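Local coordinates for protein ATP phosphoribosyltransferase regulatory subunit (Bacillus halodurans, PDB 3OD1) that is probably required, as the partner of HisG, for the first step of histidine biosynthesis and may let histidine feed back on ATP phosphoribosyltransferase activity, at residues B[336-344]-B[364-373]; B[132-142]-B[298-306]. One frame throughout, in Å; residues are numbered along the deposited sequence.

Interaction 1: B[336-344]-B[364-373]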
loop_
_atom_site.group_PDB
_atom_site.type_symbol
_atom_site.label_atom_id
_atom_site.label_comp_id
_atom_site.label_asym_id
_atom_site.label_seq_id
_atom_site.Cartn_x
_atom_site.Cartn_y
_atom_site.Cartn_z
ATOM N N HIS B 336 -20.057 4.197 -12.962
ATOM C CA HIS B 336 -19.178 3.415 -13.821
ATOM C C HIS B 336 -18.866 4.183 -15.096
ATOM O O HIS B 336 -19.589 4.073 -16.087
ATOM C CB HIS B 336 -19.807 2.063 -14.164
ATOM C CG HIS B 336 -20.316 1.313 -12.973
ATOM N ND1 HIS B 336 -21.064 0.160 -13.081
ATOM C CD2 HIS B 336 -20.192 1.556 -11.644
ATOM C CE1 HIS B 336 -21.375 -0.278 -11.874
ATOM N NE2 HIS B 336 -20.858 0.553 -10.985
ATOM N N GLU B 337 -17.794 4.971 -15.050
ATOM C CA GLU B 337 -17.312 5.728 -16.202
ATOM C C GLU B 337 -17.129 4.820 -17.402
ATOM O O GLU B 337 -17.298 5.236 -18.549
ATOM C CB GLU B 337 -15.975 6.404 -15.874
ATOM C CG GLU B 337 -15.222 6.965 -17.093
ATOM C CD GLU B 337 -14.344 5.931 -17.811
ATOM O OE1 GLU B 337 -13.143 5.827 -17.474
ATOM O OE2 GLU B 337 -14.841 5.236 -18.725
ATOM N N GLN B 338 -16.781 3.572 -17.121
ATOM C CA GLN B 338 -16.421 2.598 -18.143
ATOM C C GLN B 338 -17.461 2.430 -19.257
ATOM O O GLN B 338 -18.659 2.656 -19.056
ATOM C CB GLN B 338 -16.119 1.253 -17.476
ATOM C CG GLN B 338 -14.885 1.284 -16.569
ATOM C CD GLN B 338 -15.221 1.126 -15.094
ATOM O OE1 GLN B 338 -16.366 1.300 -14.679
ATOM N NE2 GLN B 338 -14.217 0.790 -14.295
ATOM N N THR B 339 -16.978 2.059 -20.440
ATOM C CA THR B 339 -17.829 1.612 -21.537
ATOM C C THR B 339 -17.923 0.081 -21.499
ATOM O O THR B 339 -16.976 -0.594 -21.078
ATOM C CB THR B 339 -17.253 2.035 -22.888
ATOM O OG1 THR B 339 -17.250 3.463 -22.982
ATOM C CG2 THR B 339 -18.078 1.481 -24.005
ATOM N N CYS B 340 -19.061 -0.464 -21.928
ATOM C CA CYS B 340 -19.268 -1.908 -21.917
ATOM C C CYS B 340 -19.676 -2.417 -23.302
ATOM O O CYS B 340 -20.666 -1.971 -23.865
ATOM C CB CYS B 340 -20.335 -2.291 -20.890
ATOM S SG CYS B 340 -20.721 -4.059 -20.843
ATOM N N ILE B 341 -18.888 -3.334 -23.852
ATOM C CA ILE B 341 -19.223 -3.979 -25.114
ATOM C C ILE B 341 -19.741 -5.374 -24.795
ATOM O O ILE B 341 -19.023 -6.187 -24.219
ATOM C CB ILE B 341 -17.994 -4.084 -26.049
ATOM C CG1 ILE B 341 -17.492 -2.688 -26.436
ATOM C CG2 ILE B 341 -18.333 -4.902 -27.295
ATOM C CD1 ILE B 341 -16.094 -2.680 -27.044
ATOM N N LEU B 342 -20.999 -5.624 -25.122
ATOM C CA LEU B 342 -21.601 -6.941 -24.920
ATOM C C LEU B 342 -21.509 -7.710 -26.224
ATOM O O LEU B 342 -21.935 -7.220 -27.269
ATOM C CB LEU B 342 -23.072 -6.804 -24.512
ATOM C CG LEU B 342 -23.328 -6.104 -23.177
ATOM C CD1 LEU B 342 -24.775 -5.638 -23.082
ATOM C CD2 LEU B 342 -22.961 -7.023 -22.004
ATOM N N PHE B 343 -20.949 -8.909 -26.182
ATOM C CA PHE B 343 -20.814 -9.658 -27.421
ATOM C C PHE B 343 -21.386 -11.057 -27.341
ATOM O O PHE B 343 -21.580 -11.594 -26.258
ATOM C CB PHE B 343 -19.354 -9.701 -27.895
ATOM C CG PHE B 343 -18.436 -10.495 -27.003
ATOM C CD1 PHE B 343 -18.123 -11.811 -27.302
ATOM C CD2 PHE B 343 -17.863 -9.918 -25.885
ATOM C CE1 PHE B 343 -17.268 -12.538 -26.488
ATOM C CE2 PHE B 343 -17.009 -10.646 -25.061
ATOM C CZ PHE B 343 -16.712 -11.953 -25.368
ATOM N N SER B 344 -21.683 -11.628 -28.503
ATOM C CA SER B 344 -21.975 -13.055 -28.599
ATOM C C SER B 344 -20.871 -13.736 -29.400
ATOM O O SER B 344 -19.974 -13.076 -29.933
ATOM C CB SER B 344 -23.339 -13.311 -29.233
ATOM O OG SER B 344 -23.379 -12.847 -30.571
ATOM N N ALA B 364 -11.563 3.194 -20.916
ATOM C CA ALA B 364 -11.756 1.977 -20.150
ATOM C C ALA B 364 -12.953 1.228 -20.722
ATOM O O ALA B 364 -14.028 1.811 -20.898
ATOM C CB ALA B 364 -11.974 2.309 -18.672
ATOM N N VAL B 365 -12.762 -0.063 -21.004
ATOM C CA VAL B 365 -13.802 -0.883 -21.619
ATOM C C VAL B 365 -13.983 -2.223 -20.909
ATOM O O VAL B 365 -13.022 -2.960 -20.698
ATOM C CB VAL B 365 -13.498 -1.167 -23.110
ATOM C CG1 VAL B 365 -14.660 -1.912 -23.752
ATOM C CG2 VAL B 365 -13.250 0.129 -23.861
ATOM N N VAL B 366 -15.221 -2.532 -20.545
ATOM C CA VAL B 366 -15.557 -3.870 -20.100
ATOM C C VAL B 366 -16.039 -4.649 -21.329
ATOM O O VAL B 366 -17.016 -4.266 -21.968
ATOM C CB VAL B 366 -16.654 -3.861 -19.019
ATOM C CG1 VAL B 366 -17.168 -5.276 -18.757
ATOM C CG2 VAL B 366 -16.132 -3.248 -17.726
ATOM N N LEU B 367 -15.320 -5.714 -21.676
ATOM C CA LEU B 367 -15.676 -6.561 -22.815
ATOM C C LEU B 367 -16.357 -7.800 -22.244
ATOM O O LEU B 367 -15.731 -8.583 -21.536
ATOM C CB LEU B 367 -14.414 -6.940 -23.584
ATOM C CG LEU B 367 -14.535 -7.815 -24.834
ATOM C CD1 LEU B 367 -15.433 -7.194 -25.886
ATOM C CD2 LEU B 367 -13.139 -8.060 -25.382
ATOM N N GLN B 368 -17.655 -7.926 -22.494
ATOM C CA GLN B 368 -18.482 -8.880 -21.770
ATOM C C GLN B 368 -19.275 -9.814 -22.694
ATOM O O GLN B 368 -20.120 -9.374 -23.497
ATOM C CB GLN B 368 -19.445 -8.141 -20.841
ATOM C CG GLN B 368 -20.383 -9.065 -20.103
ATOM C CD GLN B 368 -19.649 -9.945 -19.107
ATOM O OE1 GLN B 368 -18.943 -9.452 -18.228
ATOM N NE2 GLN B 368 -19.807 -11.251 -19.243
ATOM N N ASP B 369 -18.978 -11.106 -22.573
ATOM C CA ASP B 369 -19.752 -12.169 -23.209
ATOM C C ASP B 369 -21.141 -12.185 -22.621
ATOM O O ASP B 369 -21.329 -12.317 -21.409
ATOM C CB ASP B 369 -19.066 -13.523 -22.982
ATOM C CG ASP B 369 -19.681 -14.655 -23.806
ATOM O OD1 ASP B 369 -20.911 -14.639 -24.062
ATOM O OD2 ASP B 369 -18.920 -15.578 -24.176
ATOM N N LEU B 370 -22.135 -12.034 -23.485
ATOM C CA LEU B 370 -23.502 -11.917 -23.018
ATOM C C LEU B 370 -23.932 -13.197 -22.293
ATOM O O LEU B 370 -24.730 -13.156 -21.358
ATOM C CB LEU B 370 -24.424 -11.615 -24.193
ATOM C CG LEU B 370 -25.878 -11.365 -23.835
ATOM C CD1 LEU B 370 -26.033 -9.957 -23.288
ATOM C CD2 LEU B 370 -26.741 -11.567 -25.073
ATOM N N ALA B 371 -23.393 -14.333 -22.721
ATOM C CA ALA B 371 -23.683 -15.594 -22.047
ATOM C C ALA B 371 -23.244 -15.589 -20.570
ATOM O O ALA B 371 -23.669 -16.433 -19.785
ATOM C CB ALA B 371 -23.040 -16.738 -22.794
ATOM N N GLY B 372 -22.413 -14.625 -20.181
ATOM C CA GLY B 372 -21.918 -14.562 -18.811
ATOM C C GLY B 372 -22.644 -13.595 -17.891
ATOM O O GLY B 372 -22.311 -13.476 -16.705
ATOM N N VAL B 373 -23.649 -12.903 -18.422
ATOM C CA VAL B 373 -24.365 -11.902 -17.644
ATOM C C VAL B 373 -25.715 -12.437 -17.212
ATOM O O VAL B 373 -26.508 -12.825 -18.049
ATOM C CB VAL B 373 -24.617 -10.650 -18.484
ATOM C CG1 VAL B 373 -25.171 -9.516 -17.613
ATOM C CG2 VAL B 373 -23.349 -10.230 -19.148
#
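Thr339 and Ala364 open a ladder of six backbone hydrogen bonds that runs without a break to Phe343 and Leu370. Strands 339-343 and 365-369 lie parallel, 17° apart, and each odd-numbered residue of the first strand, through N and O, links two residues of 364-373; Ile341 N, for example, is 2.8 Å from Val366 O, and Ile341 O the same distance from Gln368 N.

Apolar packing follows the alternation. On the side of helix 348-359, Ile341 CD1 rests 3.7 Å from Val365 CG1 while its CG2 meets Leu367 CD1. On the other side Leu342 CD2 lies against Gln368 CG at 3.8 Å.

The Phe343 ring closes the row. With CG between backbone N and carbonyl carbon (chi1 67°), it swings over the neighbouring strand, and Asp369 CA sits over one face in a CH-pi contact, 3.8 Å from the centroid.

Gln368 and Asp369 brace the segment's own turn and reach the second subunit: Gln368 NE2 binds Asp369 O and Asp136 of that subunit, while Asp369 OD1 takes Ala371 N in an Asx turn and OD2 binds that subunit's Ser140. Joined through helix 348-359, the strands form a beta-alpha-beta unit in the C-terminal domain of HisZ.

Interaction 2: B[132-142]-B[298-306]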
loop_
_atom_site.group_PDB
_atom_site.type_symbol
_atom_site.label_atom_id
_atom_site.label_comp_id
_atom_site.label_asym_id
_atom_site.label_seq_id
_atom_site.Cartn_x
_atom_site.Cartn_y
_atom_site.Cartn_z
ATOM N N GLU B 132 10.171 12.962 5.697
ATOM C CA GLU B 132 11.162 13.236 6.735
ATOM C C GLU B 132 12.319 13.950 6.047
ATOM O O GLU B 132 12.760 13.535 4.970
ATOM C CB GLU B 132 11.685 11.932 7.357
ATOM C CG GLU B 132 10.596 10.953 7.764
ATOM C CD GLU B 132 9.708 11.488 8.873
ATOM O OE1 GLU B 132 10.077 12.495 9.520
ATOM O OE2 GLU B 132 8.632 10.896 9.100
ATOM N N LEU B 133 12.789 15.029 6.654
ATOM C CA LEU B 133 13.952 15.747 6.167
ATOM C C LEU B 133 14.982 15.687 7.288
ATOM O O LEU B 133 14.817 16.303 8.337
ATOM C CB LEU B 133 13.592 17.187 5.801
ATOM C CG LEU B 133 14.718 18.234 5.746
ATOM C CD1 LEU B 133 15.862 17.791 4.851
ATOM C CD2 LEU B 133 14.169 19.574 5.274
ATOM N N ILE B 134 16.027 14.899 7.078
ATOM C CA ILE B 134 16.896 14.503 8.178
ATOM C C ILE B 134 18.300 15.047 8.001
ATOM O O ILE B 134 18.896 14.908 6.942
ATOM C CB ILE B 134 16.981 12.977 8.300
ATOM C CG1 ILE B 134 15.589 12.385 8.538
ATOM C CG2 ILE B 134 17.927 12.587 9.443
ATOM C CD1 ILE B 134 15.498 10.928 8.136
ATOM N N GLY B 135 18.818 15.684 9.043
ATOM C CA GLY B 135 20.185 16.177 9.017
ATOM C C GLY B 135 20.343 17.625 8.588
ATOM O O GLY B 135 21.448 18.054 8.281
ATOM N N ASP B 136 19.252 18.377 8.558
ATOM C CA ASP B 136 19.313 19.799 8.197
ATOM C C ASP B 136 18.608 20.595 9.283
ATOM O O ASP B 136 17.384 20.534 9.432
ATOM C CB ASP B 136 18.698 20.040 6.815
ATOM C CG ASP B 136 18.758 21.504 6.373
ATOM O OD1 ASP B 136 18.997 22.403 7.207
ATOM O OD2 ASP B 136 18.562 21.756 5.166
ATOM N N GLY B 137 19.398 21.320 10.068
ATOM C CA GLY B 137 18.871 22.037 11.216
ATOM C C GLY B 137 18.498 23.487 10.980
ATOM O O GLY B 137 18.199 24.204 11.939
ATOM N N THR B 138 18.491 23.922 9.720
ATOM C CA THR B 138 18.258 25.338 9.418
ATOM C C THR B 138 16.781 25.751 9.487
ATOM O O THR B 138 15.879 24.916 9.391
ATOM C CB THR B 138 18.788 25.714 8.017
ATOM O OG1 THR B 138 18.099 24.945 7.026
ATOM C CG2 THR B 138 20.296 25.452 7.912
ATOM N N ALA B 139 16.547 27.050 9.660
ATOM C CA ALA B 139 15.216 27.622 9.498
ATOM C C ALA B 139 14.704 27.350 8.084
ATOM O O ALA B 139 13.502 27.270 7.859
ATOM C CB ALA B 139 15.240 29.132 9.780
ATOM N N SER B 140 15.624 27.216 7.131
ATOM C CA SER B 140 15.258 26.885 5.752
ATOM C C SER B 140 14.508 25.557 5.715
ATOM O O SER B 140 13.498 25.412 5.024
ATOM C CB SER B 140 16.505 26.803 4.860
ATOM O OG SER B 140 17.116 28.074 4.736
ATOM N N ALA B 141 15.012 24.597 6.483
ATOM C CA ALA B 141 14.445 23.258 6.535
ATOM C C ALA B 141 13.097 23.259 7.256
ATOM O O ALA B 141 12.156 22.601 6.802
ATOM C CB ALA B 141 15.418 22.316 7.220
ATOM N N ASP B 142 13.013 23.973 8.383
ATOM C CA ASP B 142 11.739 24.161 9.094
ATOM C C ASP B 142 10.656 24.692 8.142
ATOM O O ASP B 142 9.559 24.151 8.064
ATOM C CB ASP B 142 11.903 25.156 10.245
ATOM C CG ASP B 142 12.633 24.568 11.447
ATOM O OD1 ASP B 142 12.814 23.335 11.518
ATOM O OD2 ASP B 142 13.007 25.360 12.336
ATOM N N GLY B 298 6.872 18.400 12.859
ATOM C CA GLY B 298 7.773 19.211 13.649
ATOM C C GLY B 298 9.104 18.528 13.886
ATOM O O GLY B 298 9.331 17.397 13.439
ATOM N N ARG B 299 9.974 19.224 14.611
ATOM C CA ARG B 299 11.327 18.750 14.915
ATOM C C ARG B 299 11.368 17.649 15.948
ATOM O O ARG B 299 10.740 17.746 16.993
ATOM C CB ARG B 299 12.188 19.894 15.431
ATOM C CG ARG B 299 12.514 20.912 14.402
ATOM C CD ARG B 299 13.982 20.887 14.095
ATOM N NE ARG B 299 14.210 21.478 12.786
ATOM C CZ ARG B 299 14.976 20.942 11.850
ATOM N NH1 ARG B 299 15.602 19.794 12.084
ATOM N NH2 ARG B 299 15.122 21.564 10.684
ATOM N N TYR B 300 12.150 16.615 15.662
ATOM C CA TYR B 300 12.359 15.528 16.609
ATOM C C TYR B 300 13.863 15.186 16.658
ATOM O O TYR B 300 14.287 14.127 16.206
ATOM C CB TYR B 300 11.486 14.319 16.220
ATOM C CG TYR B 300 11.657 13.845 14.779
ATOM C CD1 TYR B 300 12.490 12.777 14.488
ATOM C CD2 TYR B 300 10.988 14.464 13.718
ATOM C CE1 TYR B 300 12.674 12.326 13.196
ATOM C CE2 TYR B 300 11.167 14.012 12.397
ATOM C CZ TYR B 300 12.021 12.933 12.159
ATOM O OH TYR B 300 12.243 12.440 10.886
ATOM N N ASP B 301 14.655 16.102 17.219
ATOM C CA ASP B 301 16.111 16.102 17.045
ATOM C C ASP B 301 16.887 15.036 17.825
ATOM O O ASP B 301 18.100 14.940 17.671
ATOM C CB ASP B 301 16.708 17.478 17.388
ATOM C CG ASP B 301 16.442 18.528 16.314
ATOM O OD1 ASP B 301 15.912 18.189 15.228
ATOM O OD2 ASP B 301 16.770 19.708 16.562
ATOM N N GLU B 302 16.207 14.247 18.650
ATOM C CA GLU B 302 16.896 13.228 19.448
ATOM C C GLU B 302 16.614 11.784 18.997
ATOM O O GLU B 302 17.194 10.833 19.520
ATOM C CB GLU B 302 16.567 13.398 20.935
ATOM C CG GLU B 302 17.017 14.745 21.498
ATOM C CD GLU B 302 18.496 15.009 21.233
ATOM O OE1 GLU B 302 19.297 14.044 21.249
ATOM O OE2 GLU B 302 18.858 16.182 21.000
ATOM N N LEU B 303 15.745 11.605 18.017
ATOM C CA LEU B 303 15.423 10.241 17.589
ATOM C C LEU B 303 16.592 9.536 16.902
ATOM O O LEU B 303 16.924 8.405 17.254
ATOM C CB LEU B 303 14.196 10.213 16.682
ATOM C CG LEU B 303 13.726 8.828 16.221
ATOM C CD1 LEU B 303 13.263 7.974 17.405
ATOM C CD2 LEU B 303 12.604 8.970 15.209
ATOM N N LEU B 304 17.213 10.189 15.921
ATOM C CA LEU B 304 18.265 9.523 15.149
ATOM C C LEU B 304 19.421 9.051 16.027
ATOM O O LEU B 304 20.096 8.066 15.696
ATOM C CB LEU B 304 18.769 10.401 13.993
ATOM C CG LEU B 304 18.035 10.244 12.650
ATOM C CD1 LEU B 304 18.238 8.849 12.062
ATOM C CD2 LEU B 304 16.548 10.539 12.795
ATOM N N SER B 305 19.646 9.749 17.141
ATOM C CA SER B 305 20.679 9.357 18.099
ATOM C C SER B 305 20.403 7.980 18.679
ATOM O O SER B 305 21.331 7.225 18.952
ATOM C CB SER B 305 20.788 10.370 19.239
ATOM O OG SER B 305 21.298 11.601 18.769
ATOM N N LYS B 306 19.127 7.662 18.881
ATOM C CA LYS B 306 18.740 6.352 19.397
ATOM C C LYS B 306 19.050 5.210 18.424
ATOM O O LYS B 306 19.069 4.049 18.823
ATOM C CB LYS B 306 17.262 6.340 19.787
ATOM C CG LYS B 306 16.968 7.242 20.961
ATOM C CD LYS B 306 15.496 7.337 21.253
ATOM C CE LYS B 306 15.238 8.384 22.335
ATOM N NZ LYS B 306 13.786 8.423 22.687
HETATM O O HOH W 1 16.440 17.994 9.591
#
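Arg299 and Asp142 both start their side chains with CG anti to the carbonyl carbon (chi1 -69° and -75°), and the bend of the arginine at chi2 then brings its guanidinium to Asp142, against the start of helix 139-155. The contact belongs to the class-II aminoacyl-tRNA synthetase fold, here in a HisZ protein: the end of strand 125-134 and the turn into that helix pack on the chain leaving strand 295-298.

The salt bridge runs from Arg299 NE to the syn lone pair of Asp142 OD1, 2.6 Å away and near the guanidinium plane, although the carboxylate itself is turned 55° from that plane. NH2 adds a weak bond to the same oxygen and a firmer one, 2.8 Å, to Asp136 O, whose carbonyl plane it shares. Ala141 CB touches the guanidinium edge, and Asp301 OD1 extends the charge network. With an alanine in place of Arg299, Asp142 would probably lose its charged mate and the carbonyl of Asp136 its grip from 298-306.

That turn is also braced from within. Asp136 OD1 accepts both Thr138 N, in an Asx turn, and Thr138 OG1, from the same face of its plane; Thr138, the N-cap, in turn accepts Ala141 N through OG1. A water ties Leu133 O and Asp136 N to Arg299 NH1.

Farther along, Ile134 CG2 packs on Leu304 CG at 4.0 Å. The Tyr300 ring stands nearly upright to the Glu132 carboxylate, whose other oxygen, OE2, is held by Thr86. Tyr300 OH donates to Glu132 OE1 at 2.6 Å, coming in from above the carboxylate plane.

Overall arrangement
Interactions 1 and 2 lie on opposite sides of the chain's centre, in the C-terminal domain and the synthetase-like body respectively. Their centres are 53 Å apart and their nearest atoms about 34 Å, so within one chain they never touch. The dimer brings the two kinds of surface together: Gln368 and Asp369 of 364-373 hydrogen-bond to Asp136 and Ser140 of the second subunit, two residues of the turn and helix start in 132-142. The same turn that Arg299 holds inside its own chain therefore also receives the strand end of the other copy, while Phe343 of that copy packs on Ser140. Along the sequence, interaction 2 closes before interaction 1 opens.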